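Local structure of acyl-CoA dehydrogenase (Bacillus anthracis, 3OWA) at residues 282-290 and 383-394. The protein probably catalyses the FAD-dependent alpha,beta-dehydrogenation of acyl-CoA thioesters, as in other members of the acyl-CoA dehydrogenase family. Numbering follows the deposited sequence.
Sequences RAVEISAQY and HGGYGFMAEYEI. With FAD (flavin-adenine dinucleotide), chain J.
Tyr290 and His383, their CA atoms 7.0 Å apart, mark one end of the contact between helix 257-293 and the segment 383-394, and Ala283 and Ile394 mark the other. The Tyr290 side chain swings out with CG anti to the backbone N (chi1 -170°), which lays its ring over one face of the His383 imidazole in an offset stack, centroids 4.3 Å apart and planes inclined by 22°. Tyr290 CB adds a CH-pi contact to that same imidazole face; Ile394 CG2 lies against the opposite face, while His383 ND1 is hydrogen-bonded to Gly379 O. Toward the Ala283 end, Ile394 CD1 meets Ile286 CD1 at 4.0 Å and also touches Ala283 CB. Arg282 grips the extended Glu393 side-on in a salt bridge, with hydrogen bonds from NE to OE2 (3.0 Å, nearly straight) and from NH1 to OE1 (2.7 Å, on its syn lone pair). Ile286 CG2 sits over the guanidinium centre, and NH2 makes a weak salt-bridge hydrogen bond to Glu285 OE2. At the far end of the tyrosine, a water accepts from Tyr290 OH (2.6 Å) and donates to His383 O and FAD O1A, while Gly385 N donates a hydrogen bond to FAD O1P at 2.8 Å. Tyr386 OH is hydrogen-bonded to Gln185 NE2 of the second subunit. Stack and salt bridge thus join the long helix directly to segment 383-394, and the water links Tyr290 to the FAD pyrophosphate at the dimer interface.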
# COMPACT_ATOMS: atom_id res chain seq x y z
N ARG A 282 -2.51 13.34 11.12
CA ARG A 282 -3.95 13.23 11.28
C ARG A 282 -4.38 11.74 11.31
O ARG A 282 -5.28 11.35 12.07
CB ARG A 282 -4.66 13.97 10.13
CG ARG A 282 -6.17 13.89 10.20
CD ARG A 282 -6.71 14.51 11.52
NE ARG A 282 -8.16 14.39 11.52
CZ ARG A 282 -8.94 14.67 12.56
NH1 ARG A 282 -10.26 14.51 12.45
NH2 ARG A 282 -8.40 15.08 13.71
N ALA A 283 -3.77 10.92 10.46
CA ALA A 283 -4.06 9.50 10.45
C ALA A 283 -3.71 8.87 11.81
O ALA A 283 -4.44 8.01 12.30
CB ALA A 283 -3.27 8.78 9.31
N VAL A 284 -2.57 9.25 12.38
CA VAL A 284 -2.21 8.73 13.70
C VAL A 284 -3.31 9.09 14.70
O VAL A 284 -3.78 8.24 15.44
CB VAL A 284 -0.84 9.24 14.17
CG1 VAL A 284 -0.63 8.91 15.70
CG2 VAL A 284 0.31 8.59 13.35
N GLU A 285 -3.72 10.35 14.67
CA GLU A 285 -4.70 10.87 15.61
C GLU A 285 -6.05 10.16 15.54
O GLU A 285 -6.58 9.70 16.55
CB GLU A 285 -4.88 12.37 15.37
CG GLU A 285 -5.93 13.00 16.28
CD GLU A 285 -6.06 14.53 16.12
OE1 GLU A 285 -6.56 15.15 17.10
OE2 GLU A 285 -5.71 15.10 15.03
N ILE A 286 -6.62 10.06 14.34
CA ILE A 286 -7.92 9.41 14.22
C ILE A 286 -7.87 7.90 14.48
O ILE A 286 -8.83 7.33 14.97
CB ILE A 286 -8.66 9.76 12.91
CG1 ILE A 286 -7.97 9.12 11.71
CG2 ILE A 286 -8.72 11.27 12.78
CD1 ILE A 286 -8.57 9.60 10.37
N SER A 287 -6.73 7.27 14.21
CA SER A 287 -6.54 5.88 14.50
C SER A 287 -6.42 5.65 15.99
O SER A 287 -6.93 4.66 16.49
CB SER A 287 -5.29 5.33 13.78
OG SER A 287 -5.45 5.53 12.39
N ALA A 288 -5.75 6.56 16.70
CA ALA A 288 -5.57 6.40 18.14
C ALA A 288 -6.90 6.64 18.81
O ALA A 288 -7.27 5.89 19.72
CB ALA A 288 -4.53 7.38 18.66
N GLN A 289 -7.65 7.64 18.36
CA GLN A 289 -8.98 7.88 18.93
C GLN A 289 -9.90 6.68 18.67
O GLN A 289 -10.62 6.26 19.56
CB GLN A 289 -9.64 9.14 18.37
CG GLN A 289 -8.86 10.41 18.51
CD GLN A 289 -9.53 11.61 17.81
OE1 GLN A 289 -10.09 11.50 16.71
NE2 GLN A 289 -9.46 12.76 18.46
N TYR A 290 -9.86 6.13 17.45
CA TYR A 290 -10.68 4.96 17.13
C TYR A 290 -10.33 3.74 17.98
O TYR A 290 -11.23 3.10 18.50
CB TYR A 290 -10.61 4.59 15.63
CG TYR A 290 -11.64 3.57 15.29
CD1 TYR A 290 -11.30 2.21 15.16
CD2 TYR A 290 -12.99 3.94 15.16
CE1 TYR A 290 -12.25 1.26 14.90
CE2 TYR A 290 -13.97 2.99 14.87
CZ TYR A 290 -13.59 1.65 14.74
OH TYR A 290 -14.55 0.69 14.48
N HIS A 383 -9.21 0.45 11.65
CA HIS A 383 -10.67 0.70 11.61
C HIS A 383 -11.44 -0.55 11.14
O HIS A 383 -12.64 -0.64 11.32
CB HIS A 383 -11.03 1.88 10.66
CG HIS A 383 -10.78 3.24 11.25
ND1 HIS A 383 -9.52 3.80 11.34
CD2 HIS A 383 -11.64 4.16 11.77
CE1 HIS A 383 -9.61 5.00 11.92
NE2 HIS A 383 -10.89 5.25 12.15
N GLY A 384 -10.75 -1.52 10.55
CA GLY A 384 -11.46 -2.68 10.02
C GLY A 384 -12.37 -2.31 8.86
O GLY A 384 -12.05 -1.43 8.06
N GLY A 385 -13.54 -2.95 8.79
CA GLY A 385 -14.53 -2.68 7.73
C GLY A 385 -14.97 -1.22 7.70
O GLY A 385 -15.34 -0.73 6.65
N TYR A 386 -14.92 -0.50 8.84
CA TYR A 386 -15.25 0.93 8.82
C TYR A 386 -14.27 1.74 7.97
O TYR A 386 -14.64 2.77 7.37
CB TYR A 386 -15.34 1.47 10.27
CG TYR A 386 -16.33 0.65 11.08
CD1 TYR A 386 -17.70 0.98 11.09
CD2 TYR A 386 -15.91 -0.48 11.82
CE1 TYR A 386 -18.65 0.22 11.81
CE2 TYR A 386 -16.85 -1.27 12.54
CZ TYR A 386 -18.23 -0.89 12.55
OH TYR A 386 -19.17 -1.64 13.24
N GLY A 387 -13.03 1.25 7.87
CA GLY A 387 -12.03 1.92 7.08
C GLY A 387 -12.36 1.89 5.59
O GLY A 387 -11.73 2.59 4.79
N PHE A 388 -13.32 1.05 5.21
CA PHE A 388 -13.65 0.84 3.79
C PHE A 388 -14.97 1.57 3.49
O PHE A 388 -15.49 1.53 2.37
CB PHE A 388 -13.79 -0.66 3.58
CG PHE A 388 -13.78 -1.12 2.11
CD1 PHE A 388 -14.93 -1.64 1.53
CD2 PHE A 388 -12.62 -1.06 1.38
CE1 PHE A 388 -14.96 -2.10 0.25
CE2 PHE A 388 -12.60 -1.52 0.03
CZ PHE A 388 -13.78 -2.04 -0.52
N MSE A 389 -15.49 2.30 4.49
CA MSE A 389 -16.82 2.96 4.35
C MSE A 389 -16.63 4.46 4.13
O MSE A 389 -15.90 5.12 4.91
CB MSE A 389 -17.67 2.76 5.63
CG MSE A 389 -18.07 1.34 5.91
SE MSE A 389 -19.23 0.69 4.52
CE MSE A 389 -18.11 -0.68 3.82
N ALA A 390 -17.28 5.01 3.09
CA ALA A 390 -17.09 6.46 2.73
C ALA A 390 -17.49 7.39 3.90
O ALA A 390 -17.06 8.54 3.98
CB ALA A 390 -17.90 6.82 1.48
N GLU A 391 -18.29 6.88 4.81
CA GLU A 391 -18.65 7.66 6.00
C GLU A 391 -17.43 7.97 6.91
O GLU A 391 -17.50 8.84 7.82
CB GLU A 391 -19.70 6.87 6.78
CG GLU A 391 -20.65 7.71 7.64
CD GLU A 391 -21.44 6.87 8.64
OE1 GLU A 391 -21.78 7.39 9.74
OE2 GLU A 391 -21.70 5.68 8.34
N TYR A 392 -16.32 7.26 6.72
CA TYR A 392 -15.17 7.46 7.64
C TYR A 392 -14.06 8.28 6.99
O TYR A 392 -13.73 8.05 5.84
CB TYR A 392 -14.67 6.12 8.22
CG TYR A 392 -15.66 5.57 9.22
CD1 TYR A 392 -15.43 5.72 10.61
CD2 TYR A 392 -16.85 4.95 8.80
CE1 TYR A 392 -16.35 5.24 11.53
CE2 TYR A 392 -17.80 4.50 9.73
CZ TYR A 392 -17.53 4.65 11.09
OH TYR A 392 -18.44 4.19 12.00
N GLU A 393 -13.48 9.20 7.75
CA GLU A 393 -12.43 10.08 7.30
C GLU A 393 -11.22 9.28 6.78
O GLU A 393 -10.59 9.65 5.78
CB GLU A 393 -12.00 10.97 8.52
CG GLU A 393 -10.87 11.96 8.17
CD GLU A 393 -10.50 12.93 9.27
OE1 GLU A 393 -11.10 12.94 10.39
OE2 GLU A 393 -9.59 13.74 9.00
N ILE A 394 -10.88 8.17 7.43
CA ILE A 394 -9.67 7.43 6.98
C ILE A 394 -9.86 6.84 5.59
O ILE A 394 -8.89 6.61 4.86
CB ILE A 394 -9.26 6.31 8.03
CG1 ILE A 394 -7.82 5.83 7.76
CG2 ILE A 394 -10.28 5.14 8.04
CD1 ILE A 394 -6.69 6.80 8.27
PA FAD J . -12.90 -5.12 14.14
O1A FAD J . -13.38 -4.00 15.05
O2A FAD J . -13.34 -6.48 14.57
O5B FAD J . -11.32 -4.98 14.06
C5B FAD J . -10.70 -3.73 14.12
C4B FAD J . -9.20 -3.90 14.14
O4B FAD J . -8.82 -4.53 15.36
C3B FAD J . -8.71 -4.79 12.99
O3B FAD J . -7.43 -4.35 12.62
C2B FAD J . -8.54 -6.14 13.69
O2B FAD J . -7.58 -6.94 13.07
C1B FAD J . -8.09 -5.71 15.09
N9A FAD J . -8.38 -6.74 16.11
C8A FAD J . -9.61 -7.20 16.53
N7A FAD J . -9.43 -8.13 17.51
C5A FAD J . -8.10 -8.25 17.72
C6A FAD J . -7.34 -9.04 18.58
N6A FAD J . -7.91 -10.01 19.31
N1A FAD J . -5.96 -8.92 18.55
C2A FAD J . -5.34 -8.04 17.68
N3A FAD J . -6.10 -7.25 16.85
C4A FAD J . -7.44 -7.37 16.85
N1 FAD J . -19.90 -10.22 7.37
C2 FAD J . -20.78 -11.25 7.20
O2 FAD J . -20.98 -12.00 8.15
N3 FAD J . -21.44 -11.42 5.99
C4 FAD J . -21.23 -10.58 4.93
O4 FAD J . -21.84 -10.77 3.86
C4X FAD J . -20.32 -9.54 5.09
N5 FAD J . -20.07 -8.67 4.04
C5X FAD J . -19.22 -7.60 4.22
C6 FAD J . -19.05 -6.67 3.19
C7 FAD J . -18.19 -5.59 3.39
C7M FAD J . -17.96 -4.60 2.27
C8 FAD J . -17.56 -5.44 4.63
C8M FAD J . -16.62 -4.31 4.91
C9 FAD J . -17.73 -6.36 5.65
C9A FAD J . -18.58 -7.43 5.47
N10 FAD J . -18.77 -8.35 6.49
C10 FAD J . -19.67 -9.37 6.32
C1' FAD J . -18.09 -8.19 7.83
C2' FAD J . -16.55 -8.16 7.65
O2' FAD J . -15.94 -9.35 7.12
C3' FAD J . -15.91 -7.61 8.94
O3' FAD J . -15.50 -6.28 8.72
C4' FAD J . -14.75 -8.44 9.36
O4' FAD J . -15.22 -9.77 9.55
C5' FAD J . -14.02 -7.49 10.69
O5' FAD J . -14.79 -6.86 11.62
P FAD J . -14.79 -5.28 12.02
O1P FAD J . -14.82 -4.57 10.68
O2P FAD J . -15.87 -4.83 12.91
O3P FAD J . -13.36 -4.94 12.61
O HOH W 1 -13.40 -1.55 13.79